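DNA polymerase III beta subunit (Streptococcus pyogenes, PDB 2AVT) probably forms, as a ring-shaped dimer, the sliding clamp that encircles DNA and tethers the replicative polymerase to its template. Local coordinates at residues 167-172 against 196-201; 135-140 against 222-227. All coordinates share one frame; numbering follows the deposited sequence.

Contact 1: 167-172 against 196-201; sequences IVLSNH and SADFMV. Unlike the reference sequence in segment 196-201: Phe199 (reference Leu).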
loop_
_atom_site.group_PDB
_atom_site.type_symbol
_atom_site.label_atom_id
_atom_site.label_comp_id
_atom_site.label_asym_id
_atom_site.label_seq_id
_atom_site.Cartn_x
_atom_site.Cartn_y
_atom_site.Cartn_z
ATOM N N ILE A 167 5.772 -15.897 28.088
ATOM C CA ILE A 167 4.724 -15.462 29.017
ATOM C C ILE A 167 4.707 -16.462 30.168
ATOM O O ILE A 167 4.528 -17.660 29.943
ATOM C CB ILE A 167 3.322 -15.470 28.361
ATOM C CG1 ILE A 167 3.331 -14.666 27.060
ATOM C CG2 ILE A 167 2.308 -14.868 29.314
ATOM C CD1 ILE A 167 3.595 -13.202 27.247
ATOM N N VAL A 168 4.888 -15.971 31.394
ATOM C CA VAL A 168 4.918 -16.846 32.568
ATOM C C VAL A 168 4.112 -16.341 33.764
ATOM O O VAL A 168 4.160 -15.160 34.101
ATOM C CB VAL A 168 6.368 -17.052 33.079
ATOM C CG1 VAL A 168 6.376 -18.038 34.239
ATOM C CG2 VAL A 168 7.249 -17.539 31.968
ATOM N N LEU A 169 3.371 -17.242 34.399
ATOM C CA LEU A 169 2.604 -16.887 35.589
ATOM C C LEU A 169 3.213 -17.675 36.746
ATOM O O LEU A 169 3.147 -18.904 36.764
ATOM C CB LEU A 169 1.128 -17.257 35.442
ATOM C CG LEU A 169 0.307 -16.872 36.682
ATOM C CD1 LEU A 169 0.364 -15.360 36.859
ATOM C CD2 LEU A 169 -1.133 -17.346 36.544
ATOM N N SER A 170 3.809 -16.962 37.698
ATOM C CA SER A 170 4.448 -17.586 38.854
ATOM C C SER A 170 3.735 -17.257 40.173
ATOM O O SER A 170 3.126 -16.198 40.317
ATOM C CB SER A 170 5.908 -17.140 38.937
ATOM O OG SER A 170 6.003 -15.726 39.014
ATOM N N ASN A 171 3.833 -18.173 41.131
ATOM C CA ASN A 171 3.202 -18.008 42.437
ATOM C C ASN A 171 1.714 -17.703 42.283
ATOM O O ASN A 171 1.137 -16.952 43.073
ATOM C CB ASN A 171 3.883 -16.888 43.228
ATOM C CG ASN A 171 5.389 -17.049 43.286
ATOM O OD1 ASN A 171 5.905 -18.105 43.664
ATOM N ND2 ASN A 171 6.108 -15.994 42.914
ATOM N N HIS A 172 1.112 -18.281 41.248
ATOM C CA HIS A 172 -0.311 -18.122 40.962
ATOM C C HIS A 172 -0.780 -16.681 40.799
ATOM O O HIS A 172 -1.984 -16.435 40.750
ATOM C CB HIS A 172 -1.146 -18.768 42.073
ATOM C CG HIS A 172 -0.936 -20.242 42.221
ATOM N ND1 HIS A 172 -1.374 -21.156 41.287
ATOM C CD2 HIS A 172 -0.351 -20.965 43.206
ATOM C CE1 HIS A 172 -1.069 -22.378 41.691
ATOM N NE2 HIS A 172 -0.449 -22.288 42.852
ATOM N N SER A 196 -4.431 -17.559 39.911
ATOM C CA SER A 196 -4.769 -18.474 38.825
ATOM C C SER A 196 -3.641 -19.488 38.643
ATOM O O SER A 196 -2.491 -19.213 38.991
ATOM C CB SER A 196 -4.988 -17.681 37.530
ATOM O OG SER A 196 -5.460 -18.515 36.486
ATOM N N ALA A 197 -3.972 -20.660 38.106
ATOM C CA ALA A 197 -2.984 -21.714 37.883
ATOM C C ALA A 197 -1.733 -21.182 37.182
ATOM O O ALA A 197 -1.822 -20.328 36.300
ATOM C CB ALA A 197 -3.605 -22.842 37.064
ATOM N N ASP A 198 -0.567 -21.680 37.584
ATOM C CA ASP A 198 0.688 -21.248 36.981
ATOM C C ASP A 198 0.787 -21.741 35.535
ATOM O O ASP A 198 0.138 -22.712 35.156
ATOM C CB ASP A 198 1.888 -21.773 37.780
ATOM C CG ASP A 198 2.048 -21.085 39.130
ATOM O OD1 ASP A 198 2.046 -19.839 39.172
ATOM O OD2 ASP A 198 2.192 -21.795 40.148
ATOM N N PHE A 199 1.608 -21.060 34.738
ATOM C CA PHE A 199 1.801 -21.413 33.334
ATOM C C PHE A 199 3.121 -20.817 32.879
ATOM O O PHE A 199 3.626 -19.870 33.484
ATOM C CB PHE A 199 0.601 -20.965 32.500
ATOM C CG PHE A 199 0.492 -19.477 32.346
ATOM C CD1 PHE A 199 1.106 -18.827 31.290
ATOM C CD2 PHE A 199 -0.233 -18.723 33.270
ATOM C CE1 PHE A 199 1.006 -17.457 31.149
ATOM C CE2 PHE A 199 -0.333 -17.352 33.129
ATOM C CZ PHE A 199 0.286 -16.720 32.069
ATOM N N MET A 200 3.678 -21.371 31.806
ATOM C CA MET A 200 4.934 -20.880 31.254
ATOM C C MET A 200 5.054 -21.325 29.806
ATOM O O MET A 200 5.363 -22.482 29.531
ATOM C CB MET A 200 6.124 -21.416 32.048
ATOM C CG MET A 200 7.442 -20.921 31.505
ATOM S SD MET A 200 8.829 -21.528 32.444
ATOM C CE MET A 200 9.243 -23.014 31.504
ATOM N N VAL A 201 4.820 -20.403 28.882
ATOM C CA VAL A 201 4.876 -20.731 27.466
ATOM C C VAL A 201 5.602 -19.682 26.650
ATOM O O VAL A 201 5.989 -18.624 27.151
ATOM C CB VAL A 201 3.452 -20.887 26.881
ATOM C CG1 VAL A 201 2.723 -22.016 27.571
ATOM C CG2 VAL A 201 2.679 -19.586 27.047
#
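The phenyl ring of Phe199 lies with one face against the backbone of strand 167-170, Leu169 N standing 3.8 Å above the plane over its centre and the carbonyl carbon of Val168 nearer the rim; its fit against the Leu169 side chain is modelled too tightly to be trusted. Ile167 meets this ring in its plane, CG2 at the edge 3.4 Å from Phe199 CE1, and Ala197 O lies at the edge too. A chi1 of 70° sets Phe199 CG between its own backbone N and carbonyl carbon, and this turns the ring back across the neighbouring strand. The imidazole of His172 is the second flat group. Asp198 OD2 sits 3.6 Å above its centre, while Ala197 CA is at its edge; carboxylate and ring planes differ by 21°. His172 ND1 donates to Ser196 O at 3.2 Å, approaching from above the carbonyl plane and not along a lone pair. Asp198 OD1 accepts His172 N at 2.8 Å on its syn side, so an acidic side chain suits this end, where it ties down a backbone N-H in the turn. Ser196 N bonds to His172 O. Farther along this antiparallel pair of the DNA-clamp central domain, Leu169 N bonds to Phe199 O and Ile167 exchanges bonds with Val201. On the sheet face opposite Ile167, Leu169 and Phe199, Val168 CG2 lies 3.4 Å from Met200 CG, tighter than usual van der Waals contact. Strand 199-204 is outermost in its sheet within this chain; strand 164-170 pairs along its other edge with 174-180, whose Phe175 touches Ile167, Leu169 and Phe199.

Contact 2: 135-140 against 222-227; sequences LILKTK and VEVFFS
Strands 135-138 and 222-226 run antiparallel with a marked twist, their directions 138° apart and their axes 4.7 Å apart at closest approach. In this DNA-clamp fold they lie at one edge, within this chain, of a sheet that runs on from the central domain into the N-terminal one. Two hydrogen-bonded pairs flank one non-hydrogen-bonded pair. Leu135 and Val224 exchange bonds, the shorter running from Val224 N to Leu135 O at 2.8 Å in the carbonyl plane. Leu137 and Val222 do the same, with Leu137 N reaching Val222 O at 3.1 Å nearly in line with the carbonyl bond. Between them, Ile136 faces Glu223, whose CA makes a CA-H...O contact with Leu135 O.

Leu135, Leu137, Val222 and Val224 share the buried face, where aliphatic side chains suit a surface that also meets Leu142 of helix 139-149. Leu135 CB lies 4.2 Å from Val224 CB, and Leu137 CD1 is equally far from Val224 CG2, ordinary van der Waals contact between branched side chains. Leu135 CD2 comes to the edge of the Phe226 ring, near its plane, at 4.4 Å from Phe226 CE1. The opposite face carries Ile136 and Glu223; the glutamate, partly exposed, sends OE1 to a salt bridge with Arg234 on the next strand. Lys138 holds the N-cap position where the strand passes into helix 139-149. In the first turn Thr139, buried, bonds through OG1 to Ile219 O. With its hydroxyl beside its own backbone N (chi1 -61°), Thr139 OG1 also lies 4.0 Å from Val222 CG1, the two side chains crossing at about a right angle.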
loop_
_atom_site.group_PDB
_atom_site.type_symbol
_atom_site.label_atom_id
_atom_site.label_comp_id
_atom_site.label_asym_id
_atom_site.label_seq_id
_atom_site.Cartn_x
_atom_site.Cartn_y
_atom_site.Cartn_z
ATOM N N LEU A 135 -8.497 -18.600 32.430
ATOM C CA LEU A 135 -7.803 -17.433 32.948
ATOM C C LEU A 135 -8.501 -16.290 32.224
ATOM O O LEU A 135 -8.546 -16.268 30.990
ATOM C CB LEU A 135 -6.326 -17.444 32.567
ATOM C CG LEU A 135 -5.629 -16.092 32.766
ATOM C CD1 LEU A 135 -5.579 -15.759 34.253
ATOM C CD2 LEU A 135 -4.226 -16.126 32.176
ATOM N N ILE A 136 -9.060 -15.350 32.974
ATOM C CA ILE A 136 -9.761 -14.243 32.352
ATOM C C ILE A 136 -8.916 -12.976 32.291
ATOM O O ILE A 136 -8.461 -12.472 33.318
ATOM C CB ILE A 136 -11.068 -13.948 33.103
ATOM C CG1 ILE A 136 -11.924 -15.211 33.170
ATOM C CG2 ILE A 136 -11.837 -12.850 32.397
ATOM C CD1 ILE A 136 -13.281 -14.979 33.780
ATOM N N LEU A 137 -8.704 -12.463 31.083
ATOM C CA LEU A 137 -7.919 -11.246 30.898
ATOM C C LEU A 137 -8.677 -10.223 30.069
ATOM O O LEU A 137 -9.407 -10.575 29.146
ATOM C CB LEU A 137 -6.592 -11.557 30.200
ATOM C CG LEU A 137 -5.623 -12.495 30.919
ATOM C CD1 LEU A 137 -4.380 -12.707 30.063
ATOM C CD2 LEU A 137 -5.248 -11.897 32.270
ATOM N N LYS A 138 -8.501 -8.948 30.399
ATOM C CA LYS A 138 -9.157 -7.901 29.645
ATOM C C LYS A 138 -8.450 -7.793 28.305
ATOM O O LYS A 138 -7.229 -7.924 28.219
ATOM C CB LYS A 138 -9.083 -6.565 30.386
ATOM C CG LYS A 138 -9.881 -6.549 31.688
ATOM C CD LYS A 138 -10.132 -5.127 32.161
ATOM C CE LYS A 138 -10.979 -5.097 33.428
ATOM N NZ LYS A 138 -11.285 -3.696 33.838
ATOM N N THR A 139 -9.230 -7.562 27.258
ATOM C CA THR A 139 -8.700 -7.453 25.912
ATOM C C THR A 139 -7.719 -6.306 25.759
ATOM O O THR A 139 -6.639 -6.477 25.189
ATOM C CB THR A 139 -9.841 -7.278 24.907
ATOM O OG1 THR A 139 -10.688 -8.430 24.968
ATOM C CG2 THR A 139 -9.305 -7.120 23.496
ATOM N N LYS A 140 -8.082 -5.134 26.264
ATOM C CA LYS A 140 -7.192 -3.996 26.138
ATOM C C LYS A 140 -5.873 -4.210 26.876
ATOM O O LYS A 140 -4.841 -3.669 26.474
ATOM C CB LYS A 140 -7.879 -2.717 26.619
ATOM C CG LYS A 140 -8.945 -2.208 25.648
ATOM C CD LYS A 140 -9.225 -0.720 25.849
ATOM C CE LYS A 140 -10.104 -0.153 24.740
ATOM N NZ LYS A 140 -11.446 -0.796 24.730
ATOM N N VAL A 222 -11.403 -11.819 27.308
ATOM C CA VAL A 222 -11.318 -13.123 26.676
ATOM C C VAL A 222 -10.897 -14.145 27.724
ATOM O O VAL A 222 -10.293 -13.802 28.742
ATOM C CB VAL A 222 -10.272 -13.158 25.532
ATOM C CG1 VAL A 222 -10.757 -12.353 24.347
ATOM C CG2 VAL A 222 -8.934 -12.626 26.027
ATOM N N GLU A 223 -11.239 -15.401 27.470
ATOM C CA GLU A 223 -10.868 -16.496 28.344
ATOM C C GLU A 223 -9.655 -17.146 27.689
ATOM O O GLU A 223 -9.653 -17.377 26.481
ATOM C CB GLU A 223 -12.004 -17.510 28.432
ATOM C CG GLU A 223 -13.275 -16.973 29.046
ATOM C CD GLU A 223 -14.364 -18.022 29.101
ATOM O OE1 GLU A 223 -14.778 -18.509 28.023
ATOM O OE2 GLU A 223 -14.802 -18.363 30.218
ATOM N N VAL A 224 -8.627 -17.440 28.477
ATOM C CA VAL A 224 -7.412 -18.055 27.953
ATOM C C VAL A 224 -7.249 -19.471 28.508
ATOM O O VAL A 224 -7.250 -19.669 29.724
ATOM C CB VAL A 224 -6.157 -17.221 28.333
ATOM C CG1 VAL A 224 -4.930 -17.764 27.612
ATOM C CG2 VAL A 224 -6.366 -15.765 27.978
ATOM N N PHE A 225 -7.121 -20.453 27.616
ATOM C CA PHE A 225 -6.947 -21.845 28.018
ATOM C C PHE A 225 -5.606 -22.362 27.513
ATOM O O PHE A 225 -5.156 -21.983 26.428
ATOM C CB PHE A 225 -8.068 -22.719 27.454
ATOM C CG PHE A 225 -9.441 -22.276 27.853
ATOM C CD1 PHE A 225 -10.014 -22.730 29.026
ATOM C CD2 PHE A 225 -10.154 -21.389 27.062
ATOM C CE1 PHE A 225 -11.274 -22.309 29.404
ATOM C CE2 PHE A 225 -11.408 -20.967 27.434
ATOM C CZ PHE A 225 -11.974 -21.424 28.607
ATOM N N PHE A 226 -4.966 -23.225 28.298
ATOM C CA PHE A 226 -3.672 -23.766 27.905
ATOM C C PHE A 226 -3.664 -25.271 27.711
ATOM O O PHE A 226 -4.447 -26.002 28.314
ATOM C CB PHE A 226 -2.592 -23.436 28.942
ATOM C CG PHE A 226 -2.439 -21.975 29.238
ATOM C CD1 PHE A 226 -3.348 -21.320 30.059
ATOM C CD2 PHE A 226 -1.363 -21.264 28.732
ATOM C CE1 PHE A 226 -3.181 -19.980 30.373
ATOM C CE2 PHE A 226 -1.189 -19.922 29.040
ATOM C CZ PHE A 226 -2.100 -19.278 29.864
ATOM N N SER A 227 -2.759 -25.713 26.846
ATOM C CA SER A 227 -2.539 -27.122 26.564
ATOM C C SER A 227 -1.039 -27.108 26.334
ATOM O O SER A 227 -0.434 -26.035 26.254
ATOM C CB SER A 227 -3.271 -27.571 25.294
ATOM O OG SER A 227 -2.500 -27.315 24.134
#

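After the N-terminal part, the chain lays down 135-140, the opening segment of contact 2. Helix 139-149 leads to strand 164-170, and contact 1 closes a short loop of mainly strand residues, 174-180 and 184-191, when the chain returns at 196-201. Helix 205-214 follows, and only at 222-227 does contact 2 close; contact 1 is thus nested wholly inside its loop. Each contact pairs a strand that is outermost, within this chain, in a different sheet, and the two sheets meet between them: Phe199 CD1 lies 3.4 Å from Phe226 CE2, with the ring planes about 30° apart, and Ser196 OG packs against Leu135 CD1.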